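Local atomic coordinates of gamma-glutamyl-gamma-aminobutyrate hydrolase PuuD (Escherichia coli, PDB entry 6VTV), a protein that hydrolyses the gamma-glutamyl linkage of gamma-glutamyl-gamma-aminobutyrate, releasing 4-aminobutanoate and glutamate in the last step of putrescine degradation. Residues K65-Y70 and H250-K255; E109-I114 and N216-L221; W182-H187 and V223-E228. All blocks are in the same frame, centred on the assembly; numbering follows the deposited sequence.

Interaction 1: K65-Y70 and H250-K255; sequences KLDGIY and HHIAEK
I252 lays the end of its side chain over the carboxylate of D67, with I252 CD1 3.5 Å from D67 CG and I252 CG1 3.5 Å from D67 OD1. The isoleucine reaches the acid because CG1 stands anti to its carbonyl carbon (chi1 -66°). D67 OD2 accepts the backbone N-H of V13, in the adjacent strand 13-23; a short acid just ahead of strand 68-71 can reach it. D67 OD1 faces the helix, where K255 NZ meets it nearly along its C-O axis in a 3.1 Å salt bridge. The long lysine spans the gap from just past the helix end; its chain bends at chi3, and its poor order suggests a mobile tie. Water 1 joins three groups: it donates to L66 O at 2.6 Å, accepts from K255 NZ at 3.0 Å, and lies in the ring plane of H251, 2.9 Å from H251 NE2. H251 also sets CD2 3.6 Å from D67 O. Van der Waals, charged and water-mediated contacts thus fasten the C-terminal end of helix 235-254 to the loop leading into strand 68-71, at the margin of the helix-flanked sheet of the alpha/beta class I glutamine amidotransferase fold.

Interaction 2: E109-I114 and N216-L221; sequences ERRIPI and NHPFAL
H217 turns its imidazole edge to I112 O and P113 CA; NE2 lies 3.0 Å from I112 O, has R111 CA as a further neighbour at 3.3 Å, and makes a weak hydrogen bond to A107 O. With its CG anti to the backbone N (chi1 -171°), the ring is carried toward the turn that follows helix 94-109, where R111 has a positive phi. It is sandwiched between neighbours of its own segment, P218 CD over one face and A220 CB over the other, and its ND1 accepts the N-H of F219 at 3.0 Å. This internal bond fixes the ring and shapes the loop ahead of the strand, a task for which a flat side chain with a nitrogen acceptor is well suited.

P218 follows, its rigid ring crossing the R111 side chain at about a right angle. P218 CG rests over a face of the guanidinium, 3.4 Å from R111 CZ and offset toward the rim, so the arginine's flat end packs on a hydrocarbon at the exposed margin.

At F219 the backbone takes over. F219 O receives I114 N at 2.8 Å. P113 adds its CA-H to the same oxygen, and its CB packs against F219 CB. The phenylalanine ring lies near I114 O and also packs on helices 235-254 and 170-174.

A220 pairs with I114 in a parallel bridge, their CB atoms 4.3 Å apart on one face of the sheet; the small alanine lets the strands run close beside the branched isoleucine. L221 N then bonds I114 O at 2.9 Å. These alternating bonds from one residue, I114, to the two flanking A220 are the signature of parallel pairing, here starting the neighbouring strands 114-117 and 220-223 of the central sheet in an alpha/beta fold.

Interaction 3: W182-H187 and V223-E228; sequences WVNSLH and VQWHPE. With MN (manganese (II) ion), chain D.
V183 presses CG1 squarely onto the W225 indole, 3.5 Å from the centroid of the five-membered ring and 12° off its normal, a CH-pi contact. V223 CB packs on the opposite face, so two branched aliphatic residues hold the broad ring flat. Beside this apolar core, N184 reads the backbone of H226 with both ends of its amide: OD1 accepts H226 N at 2.8 Å on a lone pair, and ND2 donates to H226 O at 3.1 Å. Its CG lies between the backbone N and carbonyl carbon (chi1 51°), which turns the amide across to H226. At the buried metal end, the Q224 amide stacks on the H187 imidazole, their planes 11° apart. H187 ND1 bonds Q189 O, fixing the ring with NE2 on the manganese; S185 OG, H145, H161, E210 and water 2, which donates to N184 O, also bind the ion.

Packing is looser around partly exposed L186, which touches H226 only through L186 CD1, 3.7 Å from H226 CD2. Here water 3 bridges L186 N and Q224 O.

H226 ND1 donates to the syn lone pair of E228 OE2 at 2.6 Å, an oxygen that also pairs with K34, and C118 lies near the imidazole. This fits the predicted Cys-His-Glu catalytic triad of class I glutamine amidotransferases, here beside a manganese site.

How the interactions relate
Interactions 1 and 2 are neighbours, their centres about 9 Å apart, and share the edge where parallel strands begin: I69 N lies 2.8 Å from P113 O, a probable hydrogen bond, and the H251 ring packs on P113. Interaction 1 is partly buried and relies on a charged pair and a water, as befits a helix end near the surface. Interaction 2 is mostly buried and relies on strand hydrogen bonds, with R111 and N216 at its exposed margin. Interaction 3 lies on the other side of the chain's centre, beyond the far end of strand 220-223; its buried chemistry combines ring packing, hydrogen bonds from a side-chain amide and metal ligation around the predicted catalytic residues.

Interaction 1: K65-Y70 and H250-K255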
loop_
_atom_site.group_PDB
_atom_site.type_symbol
_atom_site.label_atom_id
_atom_site.label_comp_id
_atom_site.label_asym_id
_atom_site.label_seq_id
_atom_site.Cartn_x
_atom_site.Cartn_y
_atom_site.Cartn_z
ATOM N N LYS B 65 9.607 3.373 13.132
ATOM C CA LYS B 65 9.718 4.165 11.915
ATOM C C LYS B 65 8.423 4.876 11.547
ATOM O O LYS B 65 8.399 5.616 10.557
ATOM C CB LYS B 65 10.176 3.272 10.758
ATOM C CG LYS B 65 11.605 2.775 10.919
ATOM C CD LYS B 65 11.864 1.507 10.125
ATOM C CE LYS B 65 13.303 1.045 10.302
ATOM N NZ LYS B 65 13.519 -0.332 9.781
ATOM N N LEU B 66 7.355 4.681 12.315
ATOM C CA LEU B 66 6.077 5.332 12.066
ATOM C C LEU B 66 5.888 6.484 13.043
ATOM O O LEU B 66 6.034 6.306 14.258
ATOM C CB LEU B 66 4.922 4.339 12.197
ATOM C CG LEU B 66 4.990 3.101 11.303
ATOM C CD1 LEU B 66 3.887 2.120 11.664
ATOM C CD2 LEU B 66 4.898 3.500 9.840
ATOM N N ASP B 67 5.568 7.663 12.511
ATOM C CA ASP B 67 5.245 8.819 13.334
ATOM C C ASP B 67 3.749 8.979 13.565
ATOM O O ASP B 67 3.348 9.836 14.358
ATOM C CB ASP B 67 5.805 10.099 12.697
ATOM C CG ASP B 67 7.273 9.975 12.333
ATOM O OD1 ASP B 67 8.075 9.574 13.204
ATOM O OD2 ASP B 67 7.625 10.280 11.174
ATOM N N GLY B 68 2.925 8.179 12.896
ATOM C CA GLY B 68 1.488 8.238 13.076
ATOM C C GLY B 68 0.827 7.045 12.425
ATOM O O GLY B 68 1.369 6.444 11.491
ATOM N N ILE B 69 -0.353 6.705 12.938
ATOM C CA ILE B 69 -1.138 5.579 12.443
ATOM C C ILE B 69 -2.427 6.121 11.842
ATOM O O ILE B 69 -3.098 6.962 12.452
ATOM C CB ILE B 69 -1.437 4.555 13.554
ATOM C CG1 ILE B 69 -0.135 4.066 14.195
ATOM C CG2 ILE B 69 -2.226 3.379 12.998
ATOM C CD1 ILE B 69 0.875 3.541 13.200
ATOM N N TYR B 70 -2.774 5.631 10.654
ATOM C CA TYR B 70 -3.896 6.137 9.871
ATOM C C TYR B 70 -4.822 4.969 9.561
ATOM O O TYR B 70 -4.433 4.035 8.852
ATOM C CB TYR B 70 -3.389 6.801 8.589
ATOM C CG TYR B 70 -4.425 7.509 7.746
ATOM C CD1 TYR B 70 -5.512 8.155 8.322
ATOM C CD2 TYR B 70 -4.297 7.552 6.364
ATOM C CE1 TYR B 70 -6.450 8.810 7.538
ATOM C CE2 TYR B 70 -5.226 8.196 5.575
ATOM C CZ TYR B 70 -6.297 8.827 6.163
ATOM O OH TYR B 70 -7.218 9.473 5.367
ATOM N N HIS B 250 4.667 16.722 16.831
ATOM C CA HIS B 250 4.912 16.769 18.267
ATOM C C HIS B 250 5.442 15.434 18.773
ATOM O O HIS B 250 6.322 15.394 19.640
ATOM C CB HIS B 250 3.629 17.158 19.000
ATOM C CG HIS B 250 3.843 17.562 20.426
ATOM N ND1 HIS B 250 4.699 18.578 20.791
ATOM C CD2 HIS B 250 3.306 17.092 21.576
ATOM C CE1 HIS B 250 4.684 18.714 22.105
ATOM N NE2 HIS B 250 3.845 17.824 22.605
ATOM N N HIS B 251 4.923 14.328 18.233
ATOM C CA HIS B 251 5.424 13.011 18.613
ATOM C C HIS B 251 6.890 12.851 18.233
ATOM O O HIS B 251 7.669 12.242 18.977
ATOM C CB HIS B 251 4.577 11.920 17.961
ATOM C CG HIS B 251 5.118 10.538 18.151
ATOM N ND1 HIS B 251 5.358 9.997 19.396
ATOM C CD2 HIS B 251 5.468 9.586 17.255
ATOM C CE1 HIS B 251 5.830 8.771 19.259
ATOM N NE2 HIS B 251 5.907 8.497 17.969
ATOM N N ILE B 252 7.285 13.388 17.077
ATOM C CA ILE B 252 8.691 13.363 16.682
ATOM C C ILE B 252 9.523 14.195 17.650
ATOM O O ILE B 252 10.596 13.773 18.098
ATOM C CB ILE B 252 8.851 13.857 15.234
ATOM C CG1 ILE B 252 8.186 12.882 14.261
ATOM C CG2 ILE B 252 10.323 14.045 14.888
ATOM C CD1 ILE B 252 8.185 13.361 12.828
ATOM N N ALA B 253 9.037 15.392 17.987
ATOM C CA ALA B 253 9.743 16.230 18.950
ATOM C C ALA B 253 9.749 15.593 20.334
ATOM O O ALA B 253 10.751 15.665 21.054
ATOM C CB ALA B 253 9.111 17.621 18.999
ATOM N N GLU B 254 8.637 14.960 20.724
ATOM C CA GLU B 254 8.586 14.286 22.018
ATOM C C GLU B 254 9.491 13.062 22.053
ATOM O O GLU B 254 9.945 12.661 23.131
ATOM C CB GLU B 254 7.149 13.887 22.356
ATOM C CG GLU B 254 6.266 15.043 22.792
ATOM C CD GLU B 254 6.589 15.522 24.192
ATOM O OE1 GLU B 254 6.524 14.703 25.134
ATOM O OE2 GLU B 254 6.911 16.719 24.351
ATOM N N LYS B 255 9.769 12.461 20.895
ATOM C CA LYS B 255 10.642 11.295 20.820
ATOM C C LYS B 255 12.092 11.613 21.147
ATOM O O LYS B 255 12.940 10.718 21.063
ATOM C CB LYS B 255 10.554 10.658 19.433
ATOM C CG LYS B 255 9.790 9.355 19.428
ATOM C CD LYS B 255 9.984 8.584 18.138
ATOM C CE LYS B 255 9.295 9.264 16.966
ATOM N NZ LYS B 255 8.969 8.282 15.895
HETATM O O HOH W 1 7.020 6.206 16.669
#

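Interaction 2: E109-I114 and N216-L221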
loop_
_atom_site.group_PDB
_atom_site.type_symbol
_atom_site.label_atom_id
_atom_site.label_comp_id
_atom_site.label_asym_id
_atom_site.label_seq_id
_atom_site.Cartn_x
_atom_site.Cartn_y
_atom_site.Cartn_z
ATOM N N GLU B 109 0.227 2.182 23.556
ATOM C CA GLU B 109 1.290 2.064 24.542
ATOM C C GLU B 109 2.481 2.948 24.196
ATOM O O GLU B 109 3.098 3.528 25.095
ATOM C CB GLU B 109 1.729 0.603 24.664
ATOM C CG GLU B 109 2.970 0.415 25.508
ATOM C CD GLU B 109 3.297 -1.042 25.728
ATOM O OE1 GLU B 109 2.354 -1.836 25.940
ATOM O OE2 GLU B 109 4.493 -1.394 25.704
ATOM N N ARG B 110 2.812 3.067 22.911
ATOM C CA ARG B 110 3.918 3.907 22.467
ATOM C C ARG B 110 3.527 5.369 22.301
ATOM O O ARG B 110 4.381 6.180 21.921
ATOM C CB ARG B 110 4.482 3.375 21.146
ATOM C CG ARG B 110 4.892 1.914 21.197
ATOM C CD ARG B 110 5.636 1.494 19.943
ATOM N NE ARG B 110 6.138 0.128 20.051
ATOM C CZ ARG B 110 7.346 -0.254 19.653
ATOM N NH1 ARG B 110 8.179 0.630 19.121
ATOM N NH2 ARG B 110 7.725 -1.518 19.788
ATOM N N ARG B 111 2.266 5.719 22.565
ATOM C CA ARG B 111 1.770 7.093 22.447
ATOM C C ARG B 111 1.990 7.645 21.038
ATOM O O ARG B 111 2.273 8.831 20.850
ATOM C CB ARG B 111 2.399 8.000 23.509
ATOM C CG ARG B 111 2.470 7.344 24.883
ATOM C CD ARG B 111 2.576 8.344 26.029
ATOM N NE ARG B 111 3.118 9.636 25.620
ATOM C CZ ARG B 111 2.578 10.806 25.943
ATOM N NH1 ARG B 111 1.478 10.849 26.684
ATOM N NH2 ARG B 111 3.137 11.935 25.529
ATOM N N ILE B 112 1.855 6.778 20.044
ATOM C CA ILE B 112 1.930 7.198 18.644
ATOM C C ILE B 112 0.576 7.772 18.235
ATOM O O ILE B 112 -0.459 7.150 18.518
ATOM C CB ILE B 112 2.319 6.023 17.750
ATOM C CG1 ILE B 112 3.671 5.449 18.176
ATOM C CG2 ILE B 112 2.352 6.444 16.288
ATOM C CD1 ILE B 112 4.023 4.151 17.482
ATOM N N PRO B 113 0.539 8.937 17.587
ATOM C CA PRO B 113 -0.750 9.520 17.196
ATOM C C PRO B 113 -1.523 8.607 16.255
ATOM O O PRO B 113 -0.950 7.940 15.391
ATOM C CB PRO B 113 -0.351 10.830 16.508
ATOM C CG PRO B 113 0.980 11.169 17.091
ATOM C CD PRO B 113 1.663 9.849 17.317
ATOM N N ILE B 114 -2.842 8.579 16.441
ATOM C CA ILE B 114 -3.745 7.777 15.626
ATOM C C ILE B 114 -4.866 8.669 15.118
ATOM O O ILE B 114 -5.435 9.462 15.878
ATOM C CB ILE B 114 -4.332 6.583 16.413
ATOM C CG1 ILE B 114 -3.223 5.765 17.076
ATOM C CG2 ILE B 114 -5.178 5.704 15.504
ATOM C CD1 ILE B 114 -3.743 4.675 17.988
ATOM N N ASN B 216 -5.788 10.200 28.060
ATOM C CA ASN B 216 -4.394 10.036 28.463
ATOM C C ASN B 216 -3.490 9.634 27.303
ATOM O O ASN B 216 -2.381 9.136 27.523
ATOM C CB ASN B 216 -4.257 9.033 29.615
ATOM C CG ASN B 216 -4.982 9.487 30.868
ATOM O OD1 ASN B 216 -4.975 10.670 31.208
ATOM N ND2 ASN B 216 -5.613 8.546 31.562
ATOM N N HIS B 217 -3.942 9.838 26.068
ATOM C CA HIS B 217 -3.116 9.700 24.884
ATOM C C HIS B 217 -3.007 11.052 24.190
ATOM O O HIS B 217 -4.002 11.779 24.103
ATOM C CB HIS B 217 -3.699 8.660 23.914
ATOM C CG HIS B 217 -2.787 8.311 22.778
ATOM N ND1 HIS B 217 -2.614 9.131 21.683
ATOM C CD2 HIS B 217 -1.998 7.231 22.566
ATOM C CE1 HIS B 217 -1.757 8.572 20.848
ATOM N NE2 HIS B 217 -1.369 7.417 21.359
ATOM N N PRO B 218 -1.818 11.425 23.704
ATOM C CA PRO B 218 -1.669 12.764 23.101
ATOM C C PRO B 218 -2.637 13.034 21.964
ATOM O O PRO B 218 -3.192 14.136 21.882
ATOM C CB PRO B 218 -0.211 12.766 22.617
ATOM C CG PRO B 218 0.472 11.758 23.466
ATOM C CD PRO B 218 -0.543 10.690 23.742
ATOM N N PHE B 219 -2.865 12.056 21.086
ATOM C CA PHE B 219 -3.749 12.266 19.936
ATOM C C PHE B 219 -4.117 10.892 19.368
ATOM O O PHE B 219 -3.403 10.352 18.524
ATOM C CB PHE B 219 -3.098 13.141 18.884
ATOM C CG PHE B 219 -4.044 13.618 17.818
ATOM C CD1 PHE B 219 -4.375 12.803 16.747
ATOM C CD2 PHE B 219 -4.597 14.887 17.883
ATOM C CE1 PHE B 219 -5.244 13.240 15.767
ATOM C CE2 PHE B 219 -5.466 15.329 16.904
ATOM C CZ PHE B 219 -5.789 14.504 15.844
ATOM N N ALA B 220 -5.239 10.349 19.834
ATOM C CA ALA B 220 -5.800 9.106 19.303
ATOM C C ALA B 220 -7.271 9.392 19.018
ATOM O O ALA B 220 -8.134 9.133 19.858
ATOM C CB ALA B 220 -5.613 7.947 20.274
ATOM N N LEU B 221 -7.546 9.929 17.832
ATOM C CA LEU B 221 -8.859 10.444 17.479
ATOM C C LEU B 221 -9.512 9.572 16.415
ATOM O O LEU B 221 -8.857 9.137 15.463
ATOM C CB LEU B 221 -8.753 11.885 16.972
ATOM C CG LEU B 221 -10.012 12.511 16.369
ATOM C CD1 LEU B 221 -11.063 12.752 17.443
ATOM C CD2 LEU B 221 -9.671 13.802 15.641
#

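Interaction 3: W182-H187 and V223-E228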
loop_
_atom_site.group_PDB
_atom_site.type_symbol
_atom_site.label_atom_id
_atom_site.label_comp_id
_atom_site.label_asym_id
_atom_site.label_seq_id
_atom_site.Cartn_x
_atom_site.Cartn_y
_atom_site.Cartn_z
ATOM N N TRP B 182 -21.824 20.175 9.857
ATOM C CA TRP B 182 -22.351 19.121 9.004
ATOM C C TRP B 182 -21.258 18.122 8.652
ATOM O O TRP B 182 -20.100 18.494 8.441
ATOM C CB TRP B 182 -22.940 19.712 7.722
ATOM C CG TRP B 182 -24.226 20.443 7.930
ATOM C CD1 TRP B 182 -24.386 21.786 8.114
ATOM C CD2 TRP B 182 -25.539 19.873 7.970
ATOM N NE1 TRP B 182 -25.717 22.087 8.268
ATOM C CE2 TRP B 182 -26.446 20.930 8.183
ATOM C CE3 TRP B 182 -26.035 18.572 7.846
ATOM C CZ2 TRP B 182 -27.821 20.725 8.276
ATOM C CZ3 TRP B 182 -27.399 18.370 7.939
ATOM C CH2 TRP B 182 -28.277 19.441 8.152
ATOM N N VAL B 183 -21.637 16.847 8.591
ATOM C CA VAL B 183 -20.739 15.774 8.184
ATOM C C VAL B 183 -21.494 14.851 7.241
ATOM O O VAL B 183 -22.726 14.768 7.276
ATOM C CB VAL B 183 -20.192 14.977 9.391
ATOM C CG1 VAL B 183 -19.392 15.877 10.321
ATOM C CG2 VAL B 183 -21.328 14.299 10.144
ATOM N N ASN B 184 -20.749 14.161 6.380
ATOM C CA ASN B 184 -21.347 13.093 5.598
ATOM C C ASN B 184 -21.544 11.860 6.480
ATOM O O ASN B 184 -21.117 11.815 7.635
ATOM C CB ASN B 184 -20.489 12.771 4.369
ATOM C CG ASN B 184 -19.028 12.536 4.712
ATOM O OD1 ASN B 184 -18.697 12.060 5.798
ATOM N ND2 ASN B 184 -18.144 12.867 3.778
ATOM N N SER B 185 -22.209 10.849 5.931
ATOM C CA SER B 185 -22.507 9.645 6.702
ATOM C C SER B 185 -22.639 8.474 5.742
ATOM O O SER B 185 -23.500 8.490 4.858
ATOM C CB SER B 185 -23.788 9.823 7.523
ATOM O OG SER B 185 -23.920 8.814 8.511
ATOM N N LEU B 186 -21.784 7.465 5.907
ATOM C CA LEU B 186 -21.794 6.276 5.063
ATOM C C LEU B 186 -21.485 5.043 5.918
ATOM O O LEU B 186 -20.501 4.336 5.715
ATOM C CB LEU B 186 -20.794 6.397 3.912
ATOM C CG LEU B 186 -20.839 7.615 2.984
ATOM C CD1 LEU B 186 -19.951 8.724 3.521
ATOM C CD2 LEU B 186 -20.416 7.230 1.574
ATOM N N HIS B 187 -22.344 4.768 6.898
ATOM C CA HIS B 187 -22.099 3.659 7.808
ATOM C C HIS B 187 -23.417 3.051 8.263
ATOM O O HIS B 187 -24.356 3.771 8.614
ATOM C CB HIS B 187 -21.273 4.108 9.021
ATOM C CG HIS B 187 -21.898 5.220 9.805
ATOM N ND1 HIS B 187 -22.422 5.035 11.066
ATOM C CD2 HIS B 187 -22.068 6.532 9.517
ATOM C CE1 HIS B 187 -22.895 6.182 11.518
ATOM N NE2 HIS B 187 -22.692 7.107 10.597
ATOM N N VAL B 223 -13.213 9.433 13.971
ATOM C CA VAL B 223 -14.443 10.067 13.520
ATOM C C VAL B 223 -15.228 9.060 12.692
ATOM O O VAL B 223 -14.656 8.213 11.998
ATOM C CB VAL B 223 -14.184 11.363 12.713
ATOM C CG1 VAL B 223 -13.381 12.355 13.541
ATOM C CG2 VAL B 223 -13.471 11.059 11.404
ATOM N N GLN B 224 -16.556 9.143 12.787
ATOM C CA GLN B 224 -17.421 8.205 12.085
ATOM C C GLN B 224 -17.690 8.623 10.645
ATOM O O GLN B 224 -17.988 7.763 9.809
ATOM C CB GLN B 224 -18.741 8.047 12.849
ATOM C CG GLN B 224 -19.713 7.036 12.256
ATOM C CD GLN B 224 -19.179 5.615 12.283
ATOM O OE1 GLN B 224 -19.232 4.936 13.310
ATOM N NE2 GLN B 224 -18.666 5.155 11.146
ATOM N N TRP B 225 -17.573 9.910 10.335
ATOM C CA TRP B 225 -17.802 10.394 8.983
ATOM C C TRP B 225 -16.522 10.245 8.160
ATOM O O TRP B 225 -15.550 9.616 8.586
ATOM C CB TRP B 225 -18.309 11.835 9.016
ATOM C CG TRP B 225 -17.382 12.820 9.660
ATOM C CD1 TRP B 225 -16.459 13.606 9.034
ATOM C CD2 TRP B 225 -17.309 13.150 11.053
ATOM N NE1 TRP B 225 -15.807 14.395 9.951
ATOM C CE2 TRP B 225 -16.311 14.134 11.198
ATOM C CE3 TRP B 225 -17.988 12.704 12.194
ATOM C CZ2 TRP B 225 -15.974 14.681 12.436
ATOM C CZ3 TRP B 225 -17.651 13.249 13.422
ATOM C CH2 TRP B 225 -16.654 14.226 13.532
ATOM N N HIS B 226 -16.514 10.827 6.958
ATOM C CA HIS B 226 -15.421 10.674 6.000
ATOM C C HIS B 226 -14.817 12.042 5.700
ATOM O O HIS B 226 -15.183 12.691 4.708
ATOM C CB HIS B 226 -15.904 10.000 4.716
ATOM C CG HIS B 226 -16.075 8.519 4.841
ATOM N ND1 HIS B 226 -15.255 7.619 4.195
ATOM C CD2 HIS B 226 -16.972 7.778 5.535
ATOM C CE1 HIS B 226 -15.638 6.389 4.486
ATOM N NE2 HIS B 226 -16.678 6.457 5.297
ATOM N N PRO B 227 -13.880 12.509 6.530
ATOM C CA PRO B 227 -13.223 13.793 6.245
ATOM C C PRO B 227 -12.215 13.723 5.108
ATOM O O PRO B 227 -11.769 14.777 4.638
ATOM C CB PRO B 227 -12.539 14.136 7.572
ATOM C CG PRO B 227 -12.251 12.804 8.190
ATOM C CD PRO B 227 -13.355 11.873 7.752
ATOM N N GLU B 228 -11.846 12.526 4.649
ATOM C CA GLU B 228 -10.906 12.413 3.541
ATOM C C GLU B 228 -11.513 12.857 2.216
ATOM O O GLU B 228 -10.769 13.129 1.268
ATOM C CB GLU B 228 -10.404 10.972 3.423
ATOM C CG GLU B 228 -11.312 10.063 2.606
ATOM C CD GLU B 228 -12.488 9.530 3.404
ATOM O OE1 GLU B 228 -12.628 9.901 4.588
ATOM O OE2 GLU B 228 -13.274 8.735 2.845
HETATM MN MN MN D . -23.412 9.207 10.662
HETATM O O HOH W 2 -21.361 10.002 10.001
HETATM O O HOH W 3 -19.428 7.120 7.542
#